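Side-chain contacts in mandelate racemase / muconate lactonizing enzyme (Burkholderia pseudomallei, PDB 2POD), which is of unknown specific function but binds a metal ion and belongs to the enolase superfamily, and may have lyase activity: residues V329-T334 with L380-M385; V292-S297 with R306-M311; A40-A45 with E82-S87; W225-A230 with L257-E262; S195-A200 with A230-E235. All blocks are in the same frame, centred on the assembly; numbering follows the deposited sequence.

Contact 1. Residues V329-T334 with L380-M385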
# COMPACT_ATOMS: atom_id res chain seq x y z
N VAL B 329 -19.30 -26.22 26.70
CA VAL B 329 -18.41 -25.60 25.71
C VAL B 329 -17.53 -26.62 25.00
O VAL B 329 -17.42 -26.59 23.78
CB VAL B 329 -17.61 -24.40 26.32
CG1 VAL B 329 -16.36 -24.07 25.52
CG2 VAL B 329 -18.50 -23.19 26.40
N LEU B 330 -16.95 -27.56 25.76
CA LEU B 330 -16.11 -28.63 25.19
C LEU B 330 -16.89 -29.51 24.21
O LEU B 330 -16.34 -30.01 23.24
CB LEU B 330 -15.52 -29.50 26.32
CG LEU B 330 -14.28 -30.40 26.14
CD1 LEU B 330 -14.58 -31.86 26.38
CD2 LEU B 330 -13.49 -30.23 24.85
N THR B 331 -18.18 -29.69 24.49
CA THR B 331 -19.04 -30.57 23.71
C THR B 331 -19.46 -29.89 22.43
O THR B 331 -19.37 -30.48 21.35
CB THR B 331 -20.27 -30.96 24.54
OG1 THR B 331 -19.83 -31.48 25.80
CG2 THR B 331 -21.11 -31.99 23.83
N ALA B 332 -19.91 -28.64 22.56
CA ALA B 332 -20.30 -27.79 21.44
C ALA B 332 -19.15 -27.48 20.48
O ALA B 332 -19.35 -27.44 19.26
CB ALA B 332 -20.93 -26.49 21.96
N SER B 333 -17.95 -27.29 21.02
CA SER B 333 -16.75 -27.08 20.21
C SER B 333 -16.41 -28.33 19.42
O SER B 333 -15.94 -28.22 18.28
CB SER B 333 -15.54 -26.70 21.07
OG SER B 333 -15.84 -25.66 21.97
N THR B 334 -16.63 -29.49 20.02
CA THR B 334 -16.32 -30.77 19.39
C THR B 334 -17.27 -31.04 18.23
O THR B 334 -16.85 -31.50 17.17
CB THR B 334 -16.32 -31.94 20.41
OG1 THR B 334 -15.34 -31.68 21.42
CG2 THR B 334 -16.00 -33.26 19.74
N LEU B 380 -26.64 -31.03 21.58
CA LEU B 380 -25.35 -31.30 22.22
C LEU B 380 -25.12 -32.79 22.50
O LEU B 380 -24.00 -33.28 22.38
CB LEU B 380 -25.23 -30.52 23.53
CG LEU B 380 -25.40 -29.00 23.58
CD1 LEU B 380 -25.73 -28.59 25.00
CD2 LEU B 380 -24.12 -28.31 23.14
N GLY B 381 -26.19 -33.50 22.88
CA GLY B 381 -26.07 -34.90 23.27
C GLY B 381 -25.73 -35.06 24.74
O GLY B 381 -25.33 -36.13 25.19
N LEU B 382 -25.90 -33.97 25.50
CA LEU B 382 -25.93 -34.03 26.96
C LEU B 382 -26.99 -33.08 27.51
O LEU B 382 -27.41 -32.14 26.83
CB LEU B 382 -24.55 -33.74 27.58
CG LEU B 382 -23.81 -32.41 27.34
CD1 LEU B 382 -24.31 -31.30 28.25
CD2 LEU B 382 -22.32 -32.59 27.56
N GLU B 383 -27.40 -33.35 28.75
CA GLU B 383 -28.04 -32.36 29.61
C GLU B 383 -27.23 -32.24 30.90
O GLU B 383 -26.34 -33.05 31.16
CB GLU B 383 -29.46 -32.82 29.95
CG GLU B 383 -30.35 -33.08 28.74
CD GLU B 383 -31.55 -33.93 29.08
OE1 GLU B 383 -32.66 -33.38 29.14
OE2 GLU B 383 -31.37 -35.15 29.29
N LEU B 384 -27.54 -31.22 31.69
CA LEU B 384 -27.18 -31.23 33.11
C LEU B 384 -27.86 -32.41 33.81
O LEU B 384 -29.02 -32.73 33.52
CB LEU B 384 -27.59 -29.92 33.79
CG LEU B 384 -26.84 -28.64 33.39
CD1 LEU B 384 -27.57 -27.41 33.88
CD2 LEU B 384 -25.41 -28.65 33.89
N MSE B 385 -27.11 -33.05 34.70
CA MSE B 385 -27.64 -33.98 35.70
C MSE B 385 -28.97 -33.49 36.30
O MSE B 385 -29.08 -32.32 36.67
CB MSE B 385 -26.61 -34.16 36.82
CG MSE B 385 -26.37 -35.60 37.21
SE MSE B 385 -25.93 -36.75 35.70
CE MSE B 385 -24.12 -37.26 36.21

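Contact 2. Residues V292-S297 with R306-M311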
# COMPACT_ATOMS: atom_id res chain seq x y z
N VAL B 292 -6.49 -19.83 13.20
CA VAL B 292 -7.60 -19.06 13.72
C VAL B 292 -8.18 -19.77 14.94
O VAL B 292 -8.78 -20.83 14.83
CB VAL B 292 -8.66 -18.79 12.62
CG1 VAL B 292 -9.94 -18.21 13.22
CG2 VAL B 292 -8.08 -17.83 11.58
N MSE B 293 -7.96 -19.18 16.11
CA MSE B 293 -8.52 -19.71 17.34
C MSE B 293 -9.75 -18.95 17.75
O MSE B 293 -9.92 -17.79 17.40
CB MSE B 293 -7.51 -19.72 18.47
CG MSE B 293 -7.51 -21.04 19.21
SE MSE B 293 -6.94 -21.04 21.05
CE MSE B 293 -6.85 -19.11 21.34
N LEU B 294 -10.59 -19.61 18.54
CA LEU B 294 -12.01 -19.35 18.56
C LEU B 294 -12.52 -19.97 19.85
O LEU B 294 -12.30 -21.14 20.09
CB LEU B 294 -12.66 -20.08 17.37
CG LEU B 294 -13.98 -19.62 16.77
CD1 LEU B 294 -14.07 -18.12 16.81
CD2 LEU B 294 -14.06 -20.10 15.34
N ASP B 295 -13.20 -19.19 20.68
CA ASP B 295 -13.99 -19.76 21.76
C ASP B 295 -15.47 -19.49 21.51
O ASP B 295 -15.88 -18.34 21.49
CB ASP B 295 -13.56 -19.16 23.11
CG ASP B 295 -14.21 -19.85 24.30
OD1 ASP B 295 -15.45 -19.79 24.43
OD2 ASP B 295 -13.47 -20.46 25.11
N ILE B 296 -16.27 -20.55 21.36
CA ILE B 296 -17.70 -20.39 21.05
C ILE B 296 -18.55 -19.70 22.12
O ILE B 296 -19.60 -19.14 21.82
CB ILE B 296 -18.39 -21.67 20.45
CG1 ILE B 296 -19.09 -22.52 21.52
CG2 ILE B 296 -17.47 -22.44 19.50
CD1 ILE B 296 -18.21 -23.44 22.29
N SER B 297 -18.08 -19.70 23.37
CA SER B 297 -18.76 -18.96 24.42
C SER B 297 -18.32 -17.50 24.57
O SER B 297 -18.93 -16.75 25.33
CB SER B 297 -18.61 -19.68 25.76
OG SER B 297 -17.28 -19.56 26.24
N ARG B 306 -19.49 -20.89 13.43
CA ARG B 306 -19.78 -21.49 12.10
C ARG B 306 -19.03 -20.75 11.00
O ARG B 306 -18.37 -21.36 10.16
CB ARG B 306 -21.25 -21.28 11.73
CG ARG B 306 -22.21 -22.34 12.09
CD ARG B 306 -23.55 -21.67 12.38
NE ARG B 306 -24.40 -21.53 11.21
CZ ARG B 306 -25.40 -20.65 11.11
NH1 ARG B 306 -25.68 -19.82 12.11
NH2 ARG B 306 -26.12 -20.60 9.99
N LYS B 307 -19.19 -19.43 11.03
CA LYS B 307 -19.05 -18.57 9.88
C LYS B 307 -17.61 -18.09 9.85
O LYS B 307 -17.02 -17.97 8.78
CB LYS B 307 -20.01 -17.39 10.02
CG LYS B 307 -21.47 -17.77 9.91
CD LYS B 307 -22.38 -16.59 10.25
CE LYS B 307 -23.84 -17.03 10.29
NZ LYS B 307 -24.75 -15.90 10.65
N ILE B 308 -17.06 -17.85 11.04
CA ILE B 308 -15.64 -17.59 11.22
C ILE B 308 -14.79 -18.74 10.66
O ILE B 308 -13.83 -18.49 9.93
CB ILE B 308 -15.28 -17.30 12.70
CG1 ILE B 308 -15.96 -16.00 13.16
CG2 ILE B 308 -13.77 -17.17 12.89
CD1 ILE B 308 -16.25 -15.94 14.68
N ALA B 309 -15.17 -19.97 10.96
CA ALA B 309 -14.48 -21.16 10.45
C ALA B 309 -14.47 -21.24 8.93
O ALA B 309 -13.44 -21.55 8.32
CB ALA B 309 -15.08 -22.44 11.06
N SER B 310 -15.61 -20.94 8.31
CA SER B 310 -15.75 -21.01 6.87
C SER B 310 -15.06 -19.84 6.15
O SER B 310 -14.60 -20.00 5.03
CB SER B 310 -17.22 -21.14 6.47
OG SER B 310 -17.99 -20.06 6.96
N MSE B 311 -15.00 -18.69 6.82
CA MSE B 311 -14.14 -17.56 6.41
C MSE B 311 -12.66 -17.91 6.41
O MSE B 311 -11.97 -17.72 5.42
CB MSE B 311 -14.34 -16.38 7.35
CG MSE B 311 -15.33 -15.35 6.88
SE MSE B 311 -15.13 -13.71 7.90
CE MSE B 311 -13.59 -12.97 6.98

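Contact 3. Residues A40-A45 with E82-S87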
# COMPACT_ATOMS: atom_id res chain seq x y z
N ALA B 40 -19.32 -14.47 35.32
CA ALA B 40 -20.64 -15.11 35.34
C ALA B 40 -21.77 -14.19 35.78
O ALA B 40 -22.83 -14.20 35.16
CB ALA B 40 -20.61 -16.38 36.19
N CYS B 41 -21.53 -13.41 36.83
CA CYS B 41 -22.54 -12.48 37.35
C CYS B 41 -22.90 -11.37 36.38
O CYS B 41 -24.04 -10.93 36.36
CB CYS B 41 -22.11 -11.85 38.67
SG CYS B 41 -22.04 -13.00 40.03
N SER B 42 -21.93 -10.92 35.59
CA SER B 42 -22.17 -9.83 34.65
C SER B 42 -22.88 -10.32 33.39
O SER B 42 -23.78 -9.65 32.88
CB SER B 42 -20.89 -9.06 34.32
OG SER B 42 -19.91 -9.88 33.71
N ALA B 43 -22.48 -11.50 32.91
CA ALA B 43 -23.20 -12.18 31.84
C ALA B 43 -24.64 -12.56 32.22
O ALA B 43 -25.56 -12.35 31.42
CB ALA B 43 -22.42 -13.39 31.35
N GLU B 44 -24.82 -13.09 33.43
CA GLU B 44 -26.16 -13.39 33.96
C GLU B 44 -27.03 -12.14 34.06
O GLU B 44 -28.19 -12.15 33.63
CB GLU B 44 -26.07 -14.10 35.32
CG GLU B 44 -27.40 -14.20 36.07
CD GLU B 44 -27.28 -14.90 37.42
OE1 GLU B 44 -27.65 -16.09 37.51
OE2 GLU B 44 -26.82 -14.24 38.38
N ALA B 45 -26.46 -11.07 34.61
CA ALA B 45 -27.20 -9.83 34.78
C ALA B 45 -27.64 -9.24 33.45
O ALA B 45 -28.75 -8.71 33.35
CB ALA B 45 -26.39 -8.83 35.58
N GLU B 82 -22.13 -8.85 27.62
CA GLU B 82 -23.10 -8.95 26.53
C GLU B 82 -22.77 -10.09 25.55
O GLU B 82 -23.63 -10.92 25.24
CB GLU B 82 -23.20 -7.61 25.79
CG GLU B 82 -23.71 -6.42 26.63
CD GLU B 82 -22.62 -5.68 27.41
OE1 GLU B 82 -21.45 -6.11 27.42
OE2 GLU B 82 -22.95 -4.64 28.03
N MSE B 83 -21.52 -10.12 25.08
CA MSE B 83 -21.08 -11.11 24.09
C MSE B 83 -21.09 -12.55 24.60
O MSE B 83 -21.46 -13.46 23.87
CB MSE B 83 -19.67 -10.76 23.58
CG MSE B 83 -19.17 -11.61 22.43
SE MSE B 83 -20.19 -11.47 20.78
CE MSE B 83 -20.36 -9.53 20.61
N ARG B 84 -20.67 -12.74 25.85
CA ARG B 84 -20.67 -14.06 26.48
C ARG B 84 -22.10 -14.54 26.78
O ARG B 84 -22.40 -15.72 26.66
CB ARG B 84 -19.82 -14.05 27.74
CG ARG B 84 -18.33 -13.79 27.51
CD ARG B 84 -17.49 -14.03 28.78
NE ARG B 84 -18.08 -13.42 29.97
CZ ARG B 84 -17.88 -12.16 30.36
NH1 ARG B 84 -18.47 -11.72 31.46
NH2 ARG B 84 -17.10 -11.34 29.67
N GLY B 85 -22.97 -13.60 27.17
CA GLY B 85 -24.38 -13.90 27.42
C GLY B 85 -25.08 -14.34 26.15
O GLY B 85 -25.77 -15.36 26.14
N ASN B 86 -24.87 -13.57 25.08
CA ASN B 86 -25.36 -13.91 23.75
C ASN B 86 -24.88 -15.27 23.28
O ASN B 86 -25.66 -16.04 22.74
CB ASN B 86 -24.97 -12.83 22.74
CG ASN B 86 -25.74 -11.54 22.94
OD1 ASN B 86 -26.78 -11.53 23.61
ND2 ASN B 86 -25.24 -10.45 22.37
N SER B 87 -23.61 -15.56 23.50
CA SER B 87 -23.03 -16.82 23.06
C SER B 87 -23.60 -18.03 23.79
O SER B 87 -23.87 -19.05 23.15
CB SER B 87 -21.51 -16.78 23.18
OG SER B 87 -20.99 -15.58 22.67

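Contact 4. Residues W225-A230 with L257-E262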
# COMPACT_ATOMS: atom_id res chain seq x y z
N TRP B 225 2.46 -10.05 26.83
CA TRP B 225 3.69 -9.42 26.39
C TRP B 225 3.44 -8.30 25.40
O TRP B 225 2.54 -8.37 24.57
CB TRP B 225 4.62 -10.48 25.81
CG TRP B 225 5.08 -11.46 26.86
CD1 TRP B 225 4.61 -12.73 27.06
CD2 TRP B 225 6.07 -11.23 27.86
NE1 TRP B 225 5.27 -13.31 28.12
CE2 TRP B 225 6.17 -12.41 28.63
CE3 TRP B 225 6.90 -10.14 28.18
CZ2 TRP B 225 7.06 -12.54 29.71
CZ3 TRP B 225 7.78 -10.27 29.25
CH2 TRP B 225 7.86 -11.46 30.00
N ASN B 226 4.25 -7.25 25.50
CA ASN B 226 4.28 -6.23 24.47
C ASN B 226 5.38 -6.52 23.48
O ASN B 226 6.02 -7.57 23.57
CB ASN B 226 4.41 -4.84 25.09
CG ASN B 226 3.12 -4.40 25.75
OD1 ASN B 226 2.23 -3.84 25.09
ND2 ASN B 226 3.01 -4.64 27.05
N LEU B 227 5.60 -5.62 22.52
CA LEU B 227 6.29 -6.00 21.29
C LEU B 227 7.76 -6.43 21.39
O LEU B 227 8.06 -7.56 20.99
CB LEU B 227 6.02 -5.02 20.14
CG LEU B 227 6.53 -5.46 18.77
CD1 LEU B 227 5.60 -6.47 18.10
CD2 LEU B 227 6.74 -4.25 17.90
N PRO B 228 8.67 -5.57 21.93
CA PRO B 228 10.06 -6.05 22.03
C PRO B 228 10.34 -7.37 22.78
O PRO B 228 11.05 -8.22 22.23
CB PRO B 228 10.83 -4.86 22.63
CG PRO B 228 9.93 -3.69 22.45
CD PRO B 228 8.53 -4.19 22.44
N PRO B 229 9.78 -7.57 24.01
CA PRO B 229 10.06 -8.90 24.58
C PRO B 229 9.39 -10.08 23.89
O PRO B 229 9.98 -11.15 23.85
CB PRO B 229 9.60 -8.78 26.03
CG PRO B 229 8.61 -7.69 26.01
CD PRO B 229 8.98 -6.74 24.94
N ALA B 230 8.18 -9.88 23.35
CA ALA B 230 7.55 -10.89 22.50
C ALA B 230 8.43 -11.37 21.35
O ALA B 230 8.53 -12.57 21.10
CB ALA B 230 6.21 -10.41 21.98
N LEU B 257 0.25 -6.91 14.68
CA LEU B 257 0.49 -8.35 14.72
C LEU B 257 1.47 -8.84 13.67
O LEU B 257 2.21 -9.79 13.92
CB LEU B 257 -0.83 -9.13 14.63
CG LEU B 257 -0.82 -10.60 15.02
CD1 LEU B 257 -0.23 -10.83 16.41
CD2 LEU B 257 -2.22 -11.15 14.92
N LYS B 258 1.49 -8.18 12.51
CA LYS B 258 2.34 -8.60 11.39
C LYS B 258 3.82 -8.47 11.70
O LYS B 258 4.63 -9.26 11.22
CB LYS B 258 1.99 -7.84 10.11
CG LYS B 258 1.89 -8.75 8.87
CD LYS B 258 3.22 -8.96 8.17
CE LYS B 258 3.38 -10.41 7.70
NZ LYS B 258 2.74 -10.68 6.38
N ARG B 259 4.15 -7.48 12.53
CA ARG B 259 5.48 -7.34 13.09
C ARG B 259 5.92 -8.53 13.93
O ARG B 259 7.06 -8.99 13.79
CB ARG B 259 5.60 -6.03 13.86
CG ARG B 259 5.60 -4.81 12.95
CD ARG B 259 5.97 -3.55 13.67
NE ARG B 259 7.34 -3.59 14.17
CZ ARG B 259 7.87 -2.69 14.99
NH1 ARG B 259 7.15 -1.66 15.42
NH2 ARG B 259 9.12 -2.83 15.40
N TYR B 260 5.02 -9.06 14.77
CA TYR B 260 5.30 -10.31 15.46
C TYR B 260 5.44 -11.50 14.51
O TYR B 260 6.42 -12.25 14.59
CB TYR B 260 4.31 -10.61 16.60
CG TYR B 260 4.69 -11.87 17.36
CD1 TYR B 260 4.26 -13.13 16.93
CD2 TYR B 260 5.51 -11.81 18.49
CE1 TYR B 260 4.62 -14.28 17.59
CE2 TYR B 260 5.88 -12.97 19.17
CZ TYR B 260 5.43 -14.20 18.71
OH TYR B 260 5.77 -15.36 19.35
N ALA B 261 4.45 -11.67 13.62
CA ALA B 261 4.39 -12.82 12.72
C ALA B 261 5.63 -12.99 11.84
O ALA B 261 6.16 -14.10 11.72
CB ALA B 261 3.15 -12.77 11.87
N GLU B 262 6.10 -11.88 11.28
CA GLU B 262 7.34 -11.80 10.48
C GLU B 262 8.56 -12.43 11.16
O GLU B 262 9.40 -13.03 10.50
CB GLU B 262 7.68 -10.33 10.21
CG GLU B 262 7.11 -9.75 8.93
CD GLU B 262 7.10 -8.22 8.96
OE1 GLU B 262 6.38 -7.63 8.12
OE2 GLU B 262 7.79 -7.62 9.81
O HOH W 1 6.86 -14.54 21.85

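Contact 5. Residues S195-A200 with A230-E235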
# COMPACT_ATOMS: atom_id res chain seq x y z
N SER B 195 18.43 -14.22 31.35
CA SER B 195 18.55 -15.38 32.22
C SER B 195 17.18 -15.95 32.62
O SER B 195 17.02 -17.16 32.72
CB SER B 195 19.40 -15.04 33.46
OG SER B 195 18.68 -14.27 34.41
N ASP B 196 16.20 -15.06 32.82
CA ASP B 196 14.81 -15.48 33.01
C ASP B 196 14.22 -16.13 31.76
O ASP B 196 13.36 -17.01 31.86
CB ASP B 196 13.93 -14.29 33.43
CG ASP B 196 13.99 -14.02 34.93
OD1 ASP B 196 13.39 -13.01 35.37
OD2 ASP B 196 14.63 -14.80 35.68
N LEU B 197 14.70 -15.70 30.60
CA LEU B 197 14.30 -16.28 29.32
C LEU B 197 14.83 -17.70 29.18
O LEU B 197 14.09 -18.60 28.75
CB LEU B 197 14.79 -15.39 28.16
CG LEU B 197 14.32 -15.66 26.72
CD1 LEU B 197 12.89 -16.16 26.63
CD2 LEU B 197 14.52 -14.44 25.83
N LYS B 198 16.08 -17.90 29.57
CA LYS B 198 16.74 -19.21 29.53
C LYS B 198 16.14 -20.20 30.53
O LYS B 198 16.14 -21.41 30.30
CB LYS B 198 18.24 -19.06 29.76
CG LYS B 198 19.09 -20.05 28.98
CD LYS B 198 19.62 -19.43 27.69
CE LYS B 198 21.08 -19.02 27.83
NZ LYS B 198 21.28 -17.60 27.46
N ARG B 199 15.63 -19.67 31.65
CA ARG B 199 14.99 -20.49 32.67
C ARG B 199 13.54 -20.83 32.30
O ARG B 199 13.02 -21.86 32.72
CB ARG B 199 15.03 -19.79 34.03
CG ARG B 199 15.39 -20.72 35.19
CD ARG B 199 15.44 -19.99 36.53
NE ARG B 199 16.31 -18.82 36.51
CZ ARG B 199 15.91 -17.57 36.72
NH1 ARG B 199 14.63 -17.31 36.97
NH2 ARG B 199 16.78 -16.57 36.67
N ALA B 200 12.91 -19.97 31.51
CA ALA B 200 11.60 -20.25 30.94
C ALA B 200 11.68 -21.15 29.70
O ALA B 200 10.69 -21.75 29.30
CB ALA B 200 10.87 -18.96 30.61
N ALA B 230 8.18 -9.88 23.35
CA ALA B 230 7.55 -10.89 22.50
C ALA B 230 8.43 -11.37 21.35
O ALA B 230 8.53 -12.57 21.10
CB ALA B 230 6.21 -10.41 21.98
N LEU B 231 9.06 -10.43 20.66
CA LEU B 231 9.97 -10.72 19.55
C LEU B 231 11.21 -11.47 20.03
O LEU B 231 11.68 -12.42 19.41
CB LEU B 231 10.39 -9.42 18.85
CG LEU B 231 9.33 -8.61 18.08
CD1 LEU B 231 9.93 -7.30 17.52
CD2 LEU B 231 8.68 -9.43 16.97
N GLN B 232 11.73 -11.01 21.17
CA GLN B 232 12.87 -11.60 21.86
C GLN B 232 12.62 -13.04 22.29
O GLN B 232 13.50 -13.89 22.17
CB GLN B 232 13.17 -10.74 23.09
CG GLN B 232 14.62 -10.65 23.47
CD GLN B 232 14.80 -10.12 24.88
OE1 GLN B 232 15.61 -10.64 25.65
NE2 GLN B 232 14.04 -9.08 25.23
N ILE B 233 11.40 -13.30 22.79
CA ILE B 233 10.97 -14.65 23.14
C ILE B 233 10.81 -15.54 21.90
O ILE B 233 11.31 -16.67 21.88
CB ILE B 233 9.68 -14.65 24.00
CG1 ILE B 233 9.97 -14.10 25.40
CG2 ILE B 233 9.10 -16.04 24.12
CD1 ILE B 233 8.75 -13.46 26.08
N ALA B 234 10.14 -15.02 20.87
CA ALA B 234 9.93 -15.74 19.60
C ALA B 234 11.23 -16.17 18.91
O ALA B 234 11.31 -17.27 18.37
CB ALA B 234 9.07 -14.92 18.64
N GLU B 235 12.23 -15.29 18.93
CA GLU B 235 13.58 -15.60 18.45
C GLU B 235 14.24 -16.75 19.23
O GLU B 235 14.89 -17.62 18.64
CB GLU B 235 14.46 -14.34 18.45
CG GLU B 235 15.94 -14.55 18.09
CD GLU B 235 16.19 -14.86 16.61
OE1 GLU B 235 15.30 -14.60 15.77
OE2 GLU B 235 17.28 -15.37 16.29

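Contact 1. Residues V329-T334 with L380-M385
Thr331, on helix 327-339, meets Leu380 and Leu382 of the loop that follows strand 371-373, and its side chain can be followed branch by branch. CB lies 4.0 Å from Leu382 CD2, already in touch with that methyl. The hydroxyl branch goes beside the backbone N (chi1 -53°), where OG1 is hydrogen-bonded to the carbonyl oxygen of Pro327, one turn earlier in the helix. The same OG1 has Leu382 CD2 only 3.2 Å away, a close packing contact, as the two side chains reach toward each other tip to tip. The methyl branch takes the position anti to the backbone N: CG2 comes within 3.5 Å of Leu380 O and also touches Leu382 CD2. One leucine methyl is therefore set against CB and both branches of the threonine. Beside this group, Leu380 CD2 packs on Ala332 CB at 3.9 Å, a second and purely apolar touch. The leucines also lean on Leu33 of strand 31-37, so the loop runs between the barrel helix and the sheet of the N-terminal domain. No hydrogen bond links 329-334 with 380-385. The threonine hydroxyl is satisfied within its own helix, which lets Thr331 offer the loop a largely apolar surface, while the backbone N and O of Leu380 are held by Asp95 OD1 and His335 NE2.

Contact 2. Residues V292-S297 with R306-M311
Ile308 of helix 301-314 lies across the side chains of Val292 and Leu294, two residues that point from the same side of strand 289-294 toward the helix. Both pairs meet at a slant, and both branches of the isoleucine take part. CG2, anti to the backbone N, touches Val292 CG1 at 4.0 Å and Leu294 CD2 at 3.8 Å. The longer branch starts beside the backbone N (chi1 -64°) and carries CD1 to within 3.7 Å of Leu294 CD1. Leu294 thus meets both arms of Ile308, its CD1 touching each of them. Phe280 of helix 276-285 packs on all three residues and joins this layer to the preceding barrel helix. Farther along 292-297, Asp295 OD1 accepts from the backbone N of Ser297, forming an Asx turn, and also from its OG, with Ser297 OG 2.6 Å from Asp295 OD1; the other carboxylate oxygen is bonded to His322 ND1. Another part of the helix surface meets a second subunit, where Met311 packs on Met311 of that chain. The contact belongs to a beta-alpha-beta unit of the barrel, 289-294, 301-314 and 319-321. Between strand and helix the chemistry is wholly apolar, so shape and burial hold them together; the polar bonds of Asp295 and Ser297 lie apart from this layer.

Contact 3. Residues A40-A45 with E82-S87
This is a close helix-to-helix crossing within the N-terminal capping domain of the enolase superfamily fold, made by Ala43 of helix 40-55 and Gly85 of helix 81-101 and flanked by a polar pair. The axes of the short segments pass 8.1 Å apart at a signed crossing angle of -69°. At the centre the CA atoms of Ala43 and Gly85 are 4.9 Å apart, and Ala43 CB sits 4.2 Å from Gly85 N. A methyl faces a residue without a side chain, and the backbones can draw near. Beside this point Arg84 reaches across the first turn of helix 40-55. Its chain is bent at chi3 (-46°), which turns the guanidinium back over that turn, and NH1 comes 3.2 Å from Ser42 OG, the hydroxyl lying at the edge of the group and in its plane. Ser42 OG and Arg84 NH1 are both hydrogen-bonded to the carbonyl oxygen of Gly39, just ahead of the helix. Arg84 NH2 is held by Ala79 O and makes a salt bridge with Glu82 of the third subunit, whose own Arg84 returns the bridge to Glu82 here. Small residues thus allow the approach, while the buried guanidinium gathers backbone oxygens and a carboxylate round it. The charge is probably balanced largely by that neighbouring glutamate, so the arginine that reaches Gly39 O beside helix 40-55 also joins the subunit interface.

Contact 4. Residues W225-A230 with L257-E262
Three kinds of interaction join Leu227 and Ala230 of helix 227-237 to Arg259 and Tyr260 of helix 257-263. The first sets a methyl against a flat cation. Leu227 CD2 stands over the centre of one face of the Arg259 guanidinium, 3.5 Å from Arg259 CZ, and the two side chains cross at about a right angle. A bend at chi3 (65°) of Arg259 helps turn that face to the leucine, while Arg259 NH1 donates to Ala289 O of the fourth subunit. The second is apolar packing at the tyrosine: Ala230 CB touches Tyr260 CE2 at 3.8 Å. With CG anti to the backbone N (chi1 -176°), the ring is carried toward helix 227-237, and its edge approaches the alanine backbone, with Ala230 O 3.3 Å from Tyr260 CE2. The third is polar and runs through water. One water donates to Ala230 O at 2.7 Å and is hydrogen-bonded to Tyr260 OH at 2.8 Å, so it bridges the two segments at the ring's edge. No direct hydrogen bond joins 225-230 to 257-262, which lie on successive helices of the barrel. The arginine keeps its N-H groups available at the rim of its plane while a face packs on hydrocarbon, and the water links the Tyr260 hydroxyl to the Ala230 carbonyl, which also accepts the helix bond from Ala234 N.

Contact 5. Residues S195-A200 with A230-E235
Leu197 of helix 194-200 carries the contact, extending its two methyls to separate places on helix 227-237. CD1 packs against Ile233 CG1 at 3.8 Å, the two side chains crossing at an oblique angle. CD2 turns to the neighbouring residue and lies 3.8 Å from the backbone Gln232 O, with Gln232 OE1 slightly farther off at 4.0 Å. The fork of the leucine therefore spans one apolar side chain and one glutamine. What brings it there is the first torsion: CG stands anti to the backbone N (chi1 -171°), projecting the branch point toward the other helix. Ile233 meets it with CG1, the branch beside its own backbone N. In the next shell, Phe180 packs on both Leu197 and Ile233, and Phe221 adds to the cover over Ile233. Farther round helix 194-200, Arg199 NH1 forms a salt bridge with Asp196 OD2 at 2.8 Å, although as a hydrogen bond it is weak. The contact thus packs two helices on the outside of the barrel domain. Since no hydrogen bond crosses it, the association of these segments rests on van der Waals contact and burial of Leu197 and Ile233, while Asp196 and Arg199 pair along their own helix and Lys198 reaches Asp213 of the fourth subunit.

Along the chain, contact 3 closes first, contacts 5 and 4 then interleave, and contacts 2 and 1 follow in series. Contact 3 lies in the N-terminal domain, the others in the barrel domain. Contacts 4 and 5, with centres 13 Å apart, share Ala230 and helix 227-237, whose different faces receive helices 257-263 and 194-200. Contact 2 touches both contact 1, through Ile296 packed against helix 327-339, and contact 3, through Ser87; its centre is 17 Å from the first and 19 Å from the second. Contacts 1 and 4 lie 36 Å apart, on opposite sides of the chain's centre. One group thus knits the two domains together, while the other builds the far barrel wall beside the fourth subunit.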